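Local coordinates for protein glutathione s-transferase (Agrobacterium tumefaciens, PDB 2YCD) that probably transfers glutathione to electrophilic compounds in detoxification, and binds S-(p-nitrobenzyl)glutathione in its active-site pocket, at residues A[179-184]-A[201-206]; A[152-157]-A[195-200]; A[40-43]-A[48-51]. All coordinates share one frame; numbering follows the deposited sequence.

Contacts 1 and 2 both lie in the helical C-terminal domain and share helix 198-208. Contact 2 holds the start of that helix against helix 142-164, and contact 1 holds its next turns against helix 176-185. Contact 3 lies in the N-terminal thioredoxin-like domain and joins helix 35-45 to the start of strand 50-54. Contact 1 is fully buried; contacts 2 and 3 are partly buried. Each places an aliphatic side chain over a tyrosine face. The hydroxyls differ: those of contacts 1 and 2 bond to aspartates, whereas contact 3 uses a water and an arginine. Contacts 1 and 3 touch through Ile-179, Ile-182 and Cys-183 against Trp-40 and Ala-41.

Contact 1 of 3, residues A[179-184]-A[201-206]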
ATOM      1  N   ILE A 179       2.337  -0.836 -14.126  1.00  7.39           N
ATOM      2  CA  ILE A 179       2.744  -2.197 -13.764  1.00  8.33           C
ATOM      3  C   ILE A 179       1.974  -2.659 -12.523  1.00  6.41           C
ATOM      4  O   ILE A 179       1.360  -3.740 -12.518  1.00  8.37           O
ATOM      5  CB  ILE A 179       4.254  -2.286 -13.521  1.00  7.88           C
ATOM      6  CG1 ILE A 179       5.029  -2.058 -14.835  1.00  7.61           C
ATOM      7  CG2 ILE A 179       4.616  -3.627 -12.851  1.00  8.78           C
ATOM      8  CD1 ILE A 179       6.559  -2.143 -14.664  1.00  9.88           C
ATOM      9  N   LEU A 180       1.993  -1.846 -11.471  1.00  6.25           N
ATOM     10  CA  LEU A 180       1.336  -2.251 -10.225  1.00  7.17           C
ATOM     11  C   LEU A 180      -0.178  -2.334 -10.381  1.00  8.02           C
ATOM     12  O   LEU A 180      -0.822  -3.298  -9.916  1.00  7.75           O
ATOM     13  CB  LEU A 180       1.717  -1.308  -9.081  1.00  7.26           C
ATOM     14  CG  LEU A 180       3.197  -1.358  -8.675  1.00  7.38           C
ATOM     15  CD1 LEU A 180       3.493  -0.245  -7.676  1.00  9.64           C
ATOM     16  CD2 LEU A 180       3.594  -2.738  -8.108  1.00  9.78           C
ATOM     17  N   MET A 181      -0.760  -1.358 -11.077  1.00  6.97           N
ATOM     18  CA  MET A 181      -2.212  -1.342 -11.239  1.00  7.13           C
ATOM     19  C   MET A 181      -2.726  -2.497 -12.107  1.00  6.56           C
ATOM     20  O   MET A 181      -3.732  -3.132 -11.763  1.00  7.62           O
ATOM     21  CB  MET A 181      -2.672  -0.007 -11.833  1.00  7.98           C
ATOM     22  CG  MET A 181      -4.208   0.146 -11.896  1.00  8.38           C
ATOM     23  SD  MET A 181      -4.972   0.363 -10.264  1.00  8.65           S
ATOM     24  CE  MET A 181      -4.551   2.080  -9.926  1.00  9.84           C
ATOM     25  N   ILE A 182      -2.038  -2.778 -13.204  1.00  7.39           N
ATOM     26  CA  ILE A 182      -2.461  -3.870 -14.066  1.00  8.20           C
ATOM     27  C   ILE A 182      -2.304  -5.223 -13.378  1.00  7.51           C
ATOM     28  O   ILE A 182      -3.173  -6.084 -13.484  1.00  8.79           O
ATOM     29  CB  ILE A 182      -1.781  -3.780 -15.436  1.00  7.09           C
ATOM     30  CG1 ILE A 182      -2.390  -2.590 -16.183  1.00  9.05           C
ATOM     31  CG2 ILE A 182      -1.995  -5.074 -16.253  1.00  8.27           C
ATOM     32  CD1 ILE A 182      -1.653  -2.178 -17.455  1.00  9.32           C
ATOM     33  N   CYS A 183      -1.215  -5.424 -12.641  1.00  7.18           N
ATOM     34  CA  CYS A 183      -1.062  -6.697 -11.941  1.00  7.60           C
ATOM     35  C   CYS A 183      -2.137  -6.895 -10.870  1.00  9.87           C
ATOM     36  O   CYS A 183      -2.616  -8.020 -10.687  1.00 11.48           O
ATOM     37  CB  CYS A 183       0.345  -6.851 -11.357  1.00  7.85           C
ATOM     38  SG  CYS A 183       1.647  -7.081 -12.611  1.00  9.43           S
ATOM     39  N   VAL A 184      -2.532  -5.812 -10.208  1.00  7.91           N
ATOM     40  CA  VAL A 184      -3.645  -5.862  -9.244  1.00 10.78           C
ATOM     41  C   VAL A 184      -4.969  -6.207  -9.964  1.00  9.38           C
ATOM     42  O   VAL A 184      -5.712  -7.114  -9.551  1.00 10.06           O
ATOM     43  CB  VAL A 184      -3.720  -4.511  -8.442  1.00 11.36           C
ATOM     44  CG1 VAL A 184      -5.087  -4.289  -7.805  1.00 14.63           C
ATOM     45  CG2 VAL A 184      -2.583  -4.438  -7.384  1.00 13.67           C
ATOM     46  N   LEU A 201     -10.775  -3.107 -18.945  1.00 11.78           N
ATOM     47  CA  LEU A 201     -10.392  -4.307 -19.673  1.00 12.14           C
ATOM     48  C   LEU A 201      -9.366  -3.986 -20.757  1.00 13.80           C
ATOM     49  O   LEU A 201      -8.356  -4.669 -20.895  1.00 12.99           O
ATOM     50  CB  LEU A 201     -11.635  -4.924 -20.304  1.00 15.99           C
ATOM     51  CG  LEU A 201     -11.385  -6.221 -21.073  1.00 16.80           C
ATOM     52  CD1 LEU A 201     -10.736  -7.267 -20.162  1.00 24.44           C
ATOM     53  CD2 LEU A 201     -12.708  -6.729 -21.631  1.00 23.10           C
ATOM     54  N   ALA A 202      -9.629  -2.942 -21.535  1.00 11.34           N
ATOM     55  CA  ALA A 202      -8.730  -2.543 -22.611  1.00 11.24           C
ATOM     56  C   ALA A 202      -7.379  -2.087 -22.060  1.00  9.00           C
ATOM     57  O   ALA A 202      -6.332  -2.339 -22.666  1.00 12.31           O
ATOM     58  CB  ALA A 202      -9.375  -1.435 -23.467  1.00 12.58           C
ATOM     59  N   TYR A 203      -7.418  -1.404 -20.917  1.00 10.41           N
ATOM     60  CA  TYR A 203      -6.210  -0.958 -20.217  1.00  9.96           C
ATOM     61  C   TYR A 203      -5.340  -2.160 -19.800  1.00 10.13           C
ATOM     62  O   TYR A 203      -4.151  -2.211 -20.096  1.00 10.08           O
ATOM     63  CB  TYR A 203      -6.638  -0.099 -19.022  1.00 11.10           C
ATOM     64  CG  TYR A 203      -5.540   0.276 -18.040  1.00  9.98           C
ATOM     65  CD1 TYR A 203      -4.527   1.149 -18.391  1.00  9.26           C
ATOM     66  CD2 TYR A 203      -5.536  -0.251 -16.751  1.00  9.61           C
ATOM     67  CE1 TYR A 203      -3.528   1.502 -17.488  1.00 10.25           C
ATOM     68  CE2 TYR A 203      -4.560   0.096 -15.836  1.00  9.06           C
ATOM     69  CZ  TYR A 203      -3.555   0.962 -16.198  1.00  8.50           C
ATOM     70  OH  TYR A 203      -2.567   1.278 -15.294  1.00  9.25           O
ATOM     71  N   VAL A 204      -5.954  -3.144 -19.162  1.00  9.83           N
ATOM     72  CA  VAL A 204      -5.233  -4.359 -18.780  1.00  9.83           C
ATOM     73  C   VAL A 204      -4.645  -5.042 -20.024  1.00 10.53           C
ATOM     74  O   VAL A 204      -3.481  -5.449 -20.023  1.00 10.20           O
ATOM     75  CB  VAL A 204      -6.162  -5.315 -18.033  1.00  9.49           C
ATOM     76  CG1 VAL A 204      -5.521  -6.701 -17.893  1.00 11.04           C
ATOM     77  CG2 VAL A 204      -6.505  -4.737 -16.664  1.00 11.72           C
ATOM     78  N   GLU A 205      -5.440  -5.161 -21.089  1.00 11.56           N
ATOM     79  CA  GLU A 205      -4.946  -5.778 -22.317  1.00 10.91           C
ATOM     80  C   GLU A 205      -3.797  -4.988 -22.950  1.00  9.62           C
ATOM     81  O   GLU A 205      -2.852  -5.590 -23.496  1.00 10.93           O
ATOM     82  CB  GLU A 205      -6.073  -6.035 -23.332  1.00 12.73           C
ATOM     83  CG  GLU A 205      -7.108  -7.072 -22.863  1.00 16.78           C
ATOM     84  CD  GLU A 205      -6.504  -8.429 -22.520  1.00 39.71           C
ATOM     85  OE1 GLU A 205      -5.482  -8.806 -23.129  1.00 38.80           O
ATOM     86  OE2 GLU A 205      -7.057  -9.124 -21.638  1.00 33.84           O
ATOM     87  N   ARG A 206      -3.840  -3.660 -22.871  1.00 11.34           N
ATOM     88  CA  ARG A 206      -2.735  -2.843 -23.389  1.00 11.34           C
ATOM     89  C   ARG A 206      -1.413  -3.183 -22.683  1.00  9.58           C
ATOM     90  O   ARG A 206      -0.346  -3.245 -23.310  1.00 10.59           O
ATOM     91  CB  ARG A 206      -3.032  -1.348 -23.237  1.00 14.64           C
ATOM     92  CG  ARG A 206      -3.960  -0.796 -24.310  1.00 22.61           C
ATOM     93  CD  ARG A 206      -3.880   0.730 -24.402  1.00 23.15           C
ATOM     94  NE  ARG A 206      -4.365   1.386 -23.202  1.00 21.55           N
ATOM     95  CZ  ARG A 206      -5.646   1.541 -22.904  1.00 18.64           C
ATOM     96  NH1 ARG A 206      -6.589   1.064 -23.719  1.00 16.63           N
ATOM     97  NH2 ARG A 206      -5.989   2.170 -21.797  1.00 20.88           N
TER
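Ile-182 meets Tyr-203 and Val-204 where two helices of the C-terminal GST domain cross, 176-185 and 198-208. The axes of the two short segments pass 9.6 Å apart at their closest, with 116° between their N-to-C directions. The helices come nearest at Ile-182 and Val-204, whose CA atoms are 5.5 Å apart.

Ile-182 gives the largest share of the contact. Its CD1 lies over one face of the Tyr-203 ring, 4.0 Å from the centroid, in a CH-pi contact. Its CG1 sits closer to the rim, 3.5 Å from CE2 of Tyr-203. The other branch of Ile-182 serves the second partner: CG2 packs 4.2 Å from CG1 of Val-204. This division follows from the first torsion of Ile-182, which sets CG1 beside the backbone N (chi1 -71°) and CG2 beside the carbonyl carbon.

Tyr-203 reaches across to the N-terminal part of helix 176-185. There its OH hydrogen-bonds Asp-178 OD1. Asp-178 lies in the first turn of this helix, consistent with the acidic position of the N-capping box known in GST folds. The tyrosine thereby ties helix 198-208 to that turn, and its buried hydroxyl is satisfied.

Met-181 approaches the same ring at its edge. Its CG is 4.0 Å from CE2 of Tyr-203, and its CB is 3.7 Å from the OH of that tyrosine. Bends at chi2 and chi3 turn the rest of the methionine away from helix 198-208. Leu-170 packs on both Met-181 and Tyr-203, and Trp-114 of helix 105-135 also touches Met-181.

Contact 2 of 3, residues A[152-157]-A[195-200]; sequences QLLKRL and KDYGNL
Leu-157 and Tyr-197 have their CA atoms 7.7 Å apart, where helix 142-164 passes the N-terminal end of helix 198-208; Tyr-197 is the N-cap residue of the latter.

The first torsion of Tyr-197 sets CG beside its backbone N (chi1 -65°), and from there the ring extends to helix 142-164. Leu-157 lays its CB over one face of this ring, 3.8 Å from the centroid and 18° off the normal. The two side chains cross at about a right angle. CB is displaced toward the hydroxyl end of the ring and lies 3.6 Å from CZ of Tyr-197. CD1 of Leu-157 adds a contact to CE1 of Tyr-197.

One turn earlier, Leu-154 meets the far end of the tyrosine. Its CB is 3.6 Å from the OH of Tyr-197, and its CD2 is 3.7 Å from the same oxygen. The backbone O of Leu-154 lies 3.1 Å from the Tyr-197 OH; Asp-158 OD1, just past the segment, hydrogen-bonds this hydroxyl.

Leu-200 widens the apolar patch. Its CD1 meets CD2 of Leu-157 methyl to methyl at 4.0 Å. Ile-193 packs on Leu-154 and Leu-157, and Leu-160 on Leu-200.

Tyr-197 thus joins an apolar and a polar contact: its ring packs on leucines and its hydroxyl bonds a carboxylate, which would limit movement of the ring and link the start of helix 198-208 to helix 142-164.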
ATOM      1  N   GLN A 152     -18.900  -2.831  -2.852  1.00 15.31           N
ATOM      2  CA  GLN A 152     -17.804  -1.896  -2.619  1.00 15.87           C
ATOM      3  C   GLN A 152     -16.767  -1.937  -3.751  1.00 16.24           C
ATOM      4  O   GLN A 152     -16.228  -0.894  -4.158  1.00 14.91           O
ATOM      5  CB  GLN A 152     -17.146  -2.170  -1.266  1.00 16.81           C
ATOM      6  CG  GLN A 152     -15.978  -1.258  -0.975  1.00 28.48           C
ATOM      7  CD  GLN A 152     -16.361   0.220  -0.979  1.00 51.76           C
ATOM      8  OE1 GLN A 152     -15.787   1.021  -1.720  1.00 40.68           O
ATOM      9  NE2 GLN A 152     -17.329   0.585  -0.147  1.00 53.27           N
ATOM     10  N   LEU A 153     -16.500  -3.136  -4.273  1.00 12.89           N
ATOM     11  CA  LEU A 153     -15.582  -3.271  -5.400  1.00 12.17           C
ATOM     12  C   LEU A 153     -16.094  -2.561  -6.664  1.00 12.73           C
ATOM     13  O   LEU A 153     -15.356  -1.814  -7.325  1.00 11.89           O
ATOM     14  CB  LEU A 153     -15.271  -4.754  -5.688  1.00 10.96           C
ATOM     15  CG  LEU A 153     -14.472  -5.016  -6.960  1.00 12.95           C
ATOM     16  CD1 LEU A 153     -13.109  -4.337  -6.889  1.00 13.75           C
ATOM     17  CD2 LEU A 153     -14.320  -6.512  -7.168  1.00 14.12           C
ATOM     18  N   LEU A 154     -17.363  -2.781  -7.006  1.00 12.19           N
ATOM     19  CA  LEU A 154     -17.916  -2.156  -8.200  1.00 14.44           C
ATOM     20  C   LEU A 154     -17.885  -0.631  -8.109  1.00 11.94           C
ATOM     21  O   LEU A 154     -17.627   0.039  -9.099  1.00 12.85           O
ATOM     22  CB  LEU A 154     -19.337  -2.669  -8.479  1.00 15.00           C
ATOM     23  CG  LEU A 154     -19.456  -4.182  -8.695  1.00 17.60           C
ATOM     24  CD1 LEU A 154     -20.890  -4.591  -9.058  1.00 20.77           C
ATOM     25  CD2 LEU A 154     -18.486  -4.653  -9.753  1.00 18.78           C
ATOM     26  N   LYS A 155     -18.106  -0.090  -6.917  1.00 12.76           N
ATOM     27  CA  LYS A 155     -18.000   1.348  -6.705  1.00 13.88           C
ATOM     28  C   LYS A 155     -16.576   1.864  -7.002  1.00 12.80           C
ATOM     29  O   LYS A 155     -16.402   2.870  -7.683  1.00 12.73           O
ATOM     30  CB  LYS A 155     -18.452   1.694  -5.283  1.00 15.75           C
ATOM     31  CG  LYS A 155     -18.365   3.170  -4.948  1.00 23.17           C
ATOM     32  CD  LYS A 155     -19.036   3.464  -3.614  1.00 24.49           C
ATOM     33  CE  LYS A 155     -18.975   4.952  -3.279  1.00 27.64           C
ATOM     34  NZ  LYS A 155     -17.582   5.420  -3.009  1.00 27.69           N
ATOM     35  N   ARG A 156     -15.559   1.167  -6.501  1.00 12.28           N
ATOM     36  CA  ARG A 156     -14.174   1.557  -6.775  1.00 11.89           C
ATOM     37  C   ARG A 156     -13.812   1.423  -8.255  1.00 10.66           C
ATOM     38  O   ARG A 156     -13.081   2.253  -8.792  1.00 11.06           O
ATOM     39  CB  ARG A 156     -13.198   0.725  -5.934  1.00 12.62           C
ATOM     40  CG  ARG A 156     -13.223   1.070  -4.467  1.00 17.94           C
ATOM     41  CD  ARG A 156     -12.546   2.409  -4.166  1.00 14.36           C
ATOM     42  NE  ARG A 156     -12.602   2.674  -2.736  1.00 17.26           N
ATOM     43  CZ  ARG A 156     -13.354   3.603  -2.159  1.00 18.45           C
ATOM     44  NH1 ARG A 156     -14.122   4.406  -2.885  1.00 18.34           N
ATOM     45  NH2 ARG A 156     -13.321   3.737  -0.836  1.00 20.55           N
ATOM     46  N   LEU A 157     -14.322   0.388  -8.921  1.00 11.48           N
ATOM     47  CA  LEU A 157     -14.088   0.233 -10.348  1.00  9.36           C
ATOM     48  C   LEU A 157     -14.812   1.310 -11.170  1.00 10.83           C
ATOM     49  O   LEU A 157     -14.261   1.817 -12.136  1.00 10.57           O
ATOM     50  CB  LEU A 157     -14.471  -1.176 -10.830  1.00 11.02           C
ATOM     51  CG  LEU A 157     -13.669  -2.335 -10.209  1.00 11.81           C
ATOM     52  CD1 LEU A 157     -14.177  -3.679 -10.705  1.00 13.02           C
ATOM     53  CD2 LEU A 157     -12.176  -2.228 -10.516  1.00 13.52           C
ATOM     54  N   LYS A 195     -15.239  -7.338 -17.647  1.00 19.72           N
ATOM     55  CA  LYS A 195     -15.987  -7.256 -18.903  1.00 22.92           C
ATOM     56  C   LYS A 195     -17.028  -6.136 -18.845  1.00 24.97           C
ATOM     57  O   LYS A 195     -17.432  -5.600 -19.874  1.00 26.02           O
ATOM     58  CB  LYS A 195     -16.652  -8.598 -19.231  1.00 30.26           C
ATOM     59  CG  LYS A 195     -15.667  -9.754 -19.400  1.00 39.00           C
ATOM     60  CD  LYS A 195     -16.382 -11.099 -19.451  1.00 49.04           C
ATOM     61  CE  LYS A 195     -17.259 -11.225 -20.689  1.00 63.34           C
ATOM     62  NZ  LYS A 195     -17.838 -12.593 -20.824  1.00 55.91           N
ATOM     63  N   ASP A 196     -17.452  -5.776 -17.638  1.00 20.49           N
ATOM     64  CA  ASP A 196     -18.421  -4.703 -17.467  1.00 21.35           C
ATOM     65  C   ASP A 196     -17.774  -3.320 -17.410  1.00 20.47           C
ATOM     66  O   ASP A 196     -18.464  -2.316 -17.267  1.00 21.88           O
ATOM     67  CB  ASP A 196     -19.276  -4.939 -16.220  1.00 27.95           C
ATOM     68  CG  ASP A 196     -20.233  -6.099 -16.389  1.00 37.09           C
ATOM     69  OD1 ASP A 196     -20.781  -6.250 -17.502  1.00 36.18           O
ATOM     70  OD2 ASP A 196     -20.430  -6.859 -15.416  1.00 38.69           O
ATOM     71  N   TYR A 197     -16.448  -3.281 -17.536  1.00 16.73           N
ATOM     72  CA  TYR A 197     -15.705  -2.027 -17.516  1.00 16.02           C
ATOM     73  C   TYR A 197     -14.781  -1.956 -18.729  1.00 16.63           C
ATOM     74  O   TYR A 197     -13.573  -2.197 -18.630  1.00 14.61           O
ATOM     75  CB  TYR A 197     -14.904  -1.899 -16.210  1.00 18.34           C
ATOM     76  CG  TYR A 197     -15.807  -1.793 -15.005  1.00 16.20           C
ATOM     77  CD1 TYR A 197     -16.239  -2.931 -14.337  1.00 13.25           C
ATOM     78  CD2 TYR A 197     -16.239  -0.556 -14.544  1.00 14.54           C
ATOM     79  CE1 TYR A 197     -17.081  -2.849 -13.259  1.00 16.59           C
ATOM     80  CE2 TYR A 197     -17.079  -0.456 -13.455  1.00 14.92           C
ATOM     81  CZ  TYR A 197     -17.499  -1.599 -12.817  1.00 14.06           C
ATOM     82  OH  TYR A 197     -18.333  -1.494 -11.737  1.00 17.45           O
ATOM     83  N   GLY A 198     -15.355  -1.634 -19.884  1.00 15.61           N
ATOM     84  CA  GLY A 198     -14.645  -1.747 -21.139  1.00 17.03           C
ATOM     85  C   GLY A 198     -13.289  -1.066 -21.142  1.00 13.65           C
ATOM     86  O   GLY A 198     -12.325  -1.628 -21.660  1.00 15.02           O
ATOM     87  N   ASN A 199     -13.200   0.146 -20.590  1.00 14.13           N
ATOM     88  CA  ASN A 199     -11.921   0.848 -20.627  1.00 12.80           C
ATOM     89  C   ASN A 199     -10.877   0.222 -19.691  1.00 10.15           C
ATOM     90  O   ASN A 199      -9.701   0.219 -20.010  1.00 12.03           O
ATOM     91  CB  ASN A 199     -12.054   2.385 -20.464  1.00 13.73           C
ATOM     92  CG  ASN A 199     -12.435   2.819 -19.057  1.00 13.41           C
ATOM     93  OD1 ASN A 199     -13.001   2.059 -18.274  1.00 14.17           O
ATOM     94  ND2 ASN A 199     -12.170   4.074 -18.759  1.00 13.31           N
ATOM     95  N   LEU A 200     -11.321  -0.355 -18.577  1.00 10.83           N
ATOM     96  CA  LEU A 200     -10.387  -1.058 -17.688  1.00 11.07           C
ATOM     97  C   LEU A 200      -9.881  -2.355 -18.300  1.00 11.14           C
ATOM     98  O   LEU A 200      -8.687  -2.675 -18.197  1.00 10.82           O
ATOM     99  CB  LEU A 200     -11.032  -1.310 -16.321  1.00 11.01           C
ATOM    100  CG  LEU A 200     -11.469  -0.091 -15.499  1.00 11.06           C
ATOM    101  CD1 LEU A 200     -11.922  -0.552 -14.131  1.00 11.80           C
ATOM    102  CD2 LEU A 200     -10.376   0.951 -15.377  1.00 12.37           C
TER

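Contact 3 of 3, residues A[40-43]-A[48-51]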
ATOM      1  N   TRP A  40       8.212  -7.924 -14.358  1.00  7.36           N
ATOM      2  CA  TRP A  40       7.807  -7.023 -15.429  1.00  7.35           C
ATOM      3  C   TRP A  40       8.622  -5.719 -15.397  1.00  6.43           C
ATOM      4  O   TRP A  40       9.135  -5.257 -16.437  1.00  7.50           O
ATOM      5  CB  TRP A  40       6.293  -6.791 -15.309  1.00  7.13           C
ATOM      6  CG  TRP A  40       5.646  -5.975 -16.424  1.00  6.09           C
ATOM      7  CD1 TRP A  40       6.249  -5.485 -17.564  1.00  6.58           C
ATOM      8  CD2 TRP A  40       4.274  -5.574 -16.491  1.00  7.77           C
ATOM      9  NE1 TRP A  40       5.321  -4.794 -18.326  1.00  7.89           N
ATOM     10  CE2 TRP A  40       4.109  -4.825 -17.683  1.00  8.37           C
ATOM     11  CE3 TRP A  40       3.171  -5.746 -15.637  1.00  7.97           C
ATOM     12  CZ2 TRP A  40       2.876  -4.264 -18.052  1.00  7.60           C
ATOM     13  CZ3 TRP A  40       1.945  -5.200 -16.006  1.00  8.90           C
ATOM     14  CH2 TRP A  40       1.806  -4.468 -17.209  1.00  9.42           C
ATOM     15  N   ALA A  41       8.813  -5.141 -14.213  1.00  7.32           N
ATOM     16  CA  ALA A  41       9.639  -3.945 -14.098  1.00  8.19           C
ATOM     17  C   ALA A  41      11.068  -4.192 -14.589  1.00  8.12           C
ATOM     18  O   ALA A  41      11.641  -3.366 -15.324  1.00  8.41           O
ATOM     19  CB  ALA A  41       9.640  -3.428 -12.655  1.00  7.70           C
ATOM     20  N   LEU A  42      11.668  -5.298 -14.153  1.00  8.38           N
ATOM     21  CA  LEU A  42      13.025  -5.644 -14.615  1.00  8.44           C
ATOM     22  C   LEU A  42      13.085  -5.794 -16.134  1.00  7.90           C
ATOM     23  O   LEU A  42      14.029  -5.319 -16.770  1.00  9.33           O
ATOM     24  CB  LEU A  42      13.529  -6.909 -13.910  1.00  7.90           C
ATOM     25  CG  LEU A  42      13.740  -6.746 -12.397  1.00  8.56           C
ATOM     26  CD1 LEU A  42      13.798  -8.094 -11.690  1.00 10.67           C
ATOM     27  CD2 LEU A  42      15.001  -5.923 -12.103  1.00  9.56           C
ATOM     28  N   GLU A  43      12.083  -6.438 -16.720  1.00  8.75           N
ATOM     29  CA  GLU A  43      12.066  -6.580 -18.176  1.00  9.03           C
ATOM     30  C   GLU A  43      11.866  -5.253 -18.914  1.00  8.76           C
ATOM     31  O   GLU A  43      12.467  -5.044 -19.977  1.00 10.93           O
ATOM     32  CB  GLU A  43      11.028  -7.619 -18.594  1.00  9.40           C
ATOM     33  CG  GLU A  43      11.427  -9.069 -18.231  1.00  7.70           C
ATOM     34  CD  GLU A  43      12.616  -9.566 -19.036  1.00 11.28           C
ATOM     35  OE1 GLU A  43      13.025  -8.898 -20.002  1.00 12.27           O
ATOM     36  OE2 GLU A  43      13.136 -10.650 -18.689  1.00 15.92           O
ATOM     37  N   PRO A  48      18.856  -7.889 -16.609  1.00 11.72           N
ATOM     38  CA  PRO A  48      18.863  -9.336 -16.353  1.00 12.03           C
ATOM     39  C   PRO A  48      18.758  -9.642 -14.861  1.00 10.64           C
ATOM     40  O   PRO A  48      19.255  -8.882 -14.035  1.00 11.21           O
ATOM     41  CB  PRO A  48      20.228  -9.799 -16.901  1.00 13.08           C
ATOM     42  CG  PRO A  48      20.658  -8.700 -17.837  1.00 17.02           C
ATOM     43  CD  PRO A  48      20.088  -7.426 -17.280  1.00 12.50           C
ATOM     44  N   TYR A  49      18.079 -10.728 -14.517  1.00 10.43           N
ATOM     45  CA  TYR A  49      17.898 -11.070 -13.117  1.00 10.23           C
ATOM     46  C   TYR A  49      17.853 -12.582 -12.945  1.00  9.32           C
ATOM     47  O   TYR A  49      17.829 -13.360 -13.931  1.00 11.69           O
ATOM     48  CB  TYR A  49      16.624 -10.410 -12.550  1.00 11.32           C
ATOM     49  CG  TYR A  49      15.335 -10.965 -13.130  1.00  8.08           C
ATOM     50  CD1 TYR A  49      14.829 -10.493 -14.336  1.00  9.63           C
ATOM     51  CD2 TYR A  49      14.628 -11.965 -12.474  1.00  8.37           C
ATOM     52  CE1 TYR A  49      13.646 -10.994 -14.878  1.00  9.35           C
ATOM     53  CE2 TYR A  49      13.437 -12.476 -13.011  1.00 10.69           C
ATOM     54  CZ  TYR A  49      12.970 -11.998 -14.220  1.00  8.92           C
ATOM     55  OH  TYR A  49      11.797 -12.507 -14.741  1.00 10.28           O
ATOM     56  N   HIS A  50      17.845 -12.995 -11.689  1.00  9.70           N
ATOM     57  CA  HIS A  50      17.848 -14.398 -11.316  1.00  9.39           C
ATOM     58  C   HIS A  50      16.759 -14.649 -10.302  1.00  9.68           C
ATOM     59  O   HIS A  50      16.276 -13.706  -9.651  1.00  9.84           O
ATOM     60  CB  HIS A  50      19.224 -14.788 -10.747  1.00 10.86           C
ATOM     61  CG  HIS A  50      20.348 -14.349 -11.618  1.00  9.77           C
ATOM     62  ND1 HIS A  50      20.761 -15.078 -12.714  1.00 11.70           N
ATOM     63  CD2 HIS A  50      21.086 -13.212 -11.625  1.00  9.68           C
ATOM     64  CE1 HIS A  50      21.727 -14.430 -13.333  1.00 12.50           C
ATOM     65  NE2 HIS A  50      21.945 -13.291 -12.693  1.00 12.98           N
ATOM     66  N   VAL A  51      16.354 -15.904 -10.167  1.00 10.52           N
ATOM     67  CA  VAL A  51      15.358 -16.248  -9.166  1.00 10.62           C
ATOM     68  C   VAL A  51      15.848 -17.336  -8.230  1.00 11.85           C
ATOM     69  O   VAL A  51      16.693 -18.173  -8.598  1.00 13.71           O
ATOM     70  CB  VAL A  51      13.993 -16.653  -9.781  1.00 11.74           C
ATOM     71  CG1 VAL A  51      13.496 -15.579 -10.759  1.00 11.86           C
ATOM     72  CG2 VAL A  51      14.061 -18.023 -10.467  1.00 13.35           C
TER
HETATM   73  O   HOH W   1      11.720 -12.448 -17.369  1.00 12.21           O
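Leu-42 and Tyr-49 form a CH-pi contact between helix 35-45 and the residues leading into strand 50-54. It lies inside the beta-alpha-beta unit of strand 18-22, helix 35-45 and strand 50-54, part of the thioredoxin-like domain.

CD1 of Leu-42 lies over one ring face, 3.9 Å from the centroid. It is offset toward the CB side and comes 3.6 Å from CG of Tyr-49. The CB of Leu-42 adds a contact, 3.8 Å from CD1 of Tyr-49. CG of Tyr-49 lies between the backbone N and the carbonyl carbon (chi1 68°), which brings one ring face against Leu-42.

Glu-43 comes to the ring edge. Its OE2 is 3.9 Å from CE1 of Tyr-49, and the carboxylate is turned 72° from the ring plane. One water joins the polar ends: it donates to Glu-43 OE2 at 2.6 Å and bonds Tyr-49 OH, also at 2.6 Å.

Outside the segments, Arg-215 forms a salt bridge with Glu-43 OE1, and Arg-39 hydrogen-bonds Tyr-49 OH. Both glutamate oxygens are therefore engaged. The water and Arg-39 bonds at the hydroxyl would limit turning of the Tyr-49 ring, while dispersion holds its face on Leu-42.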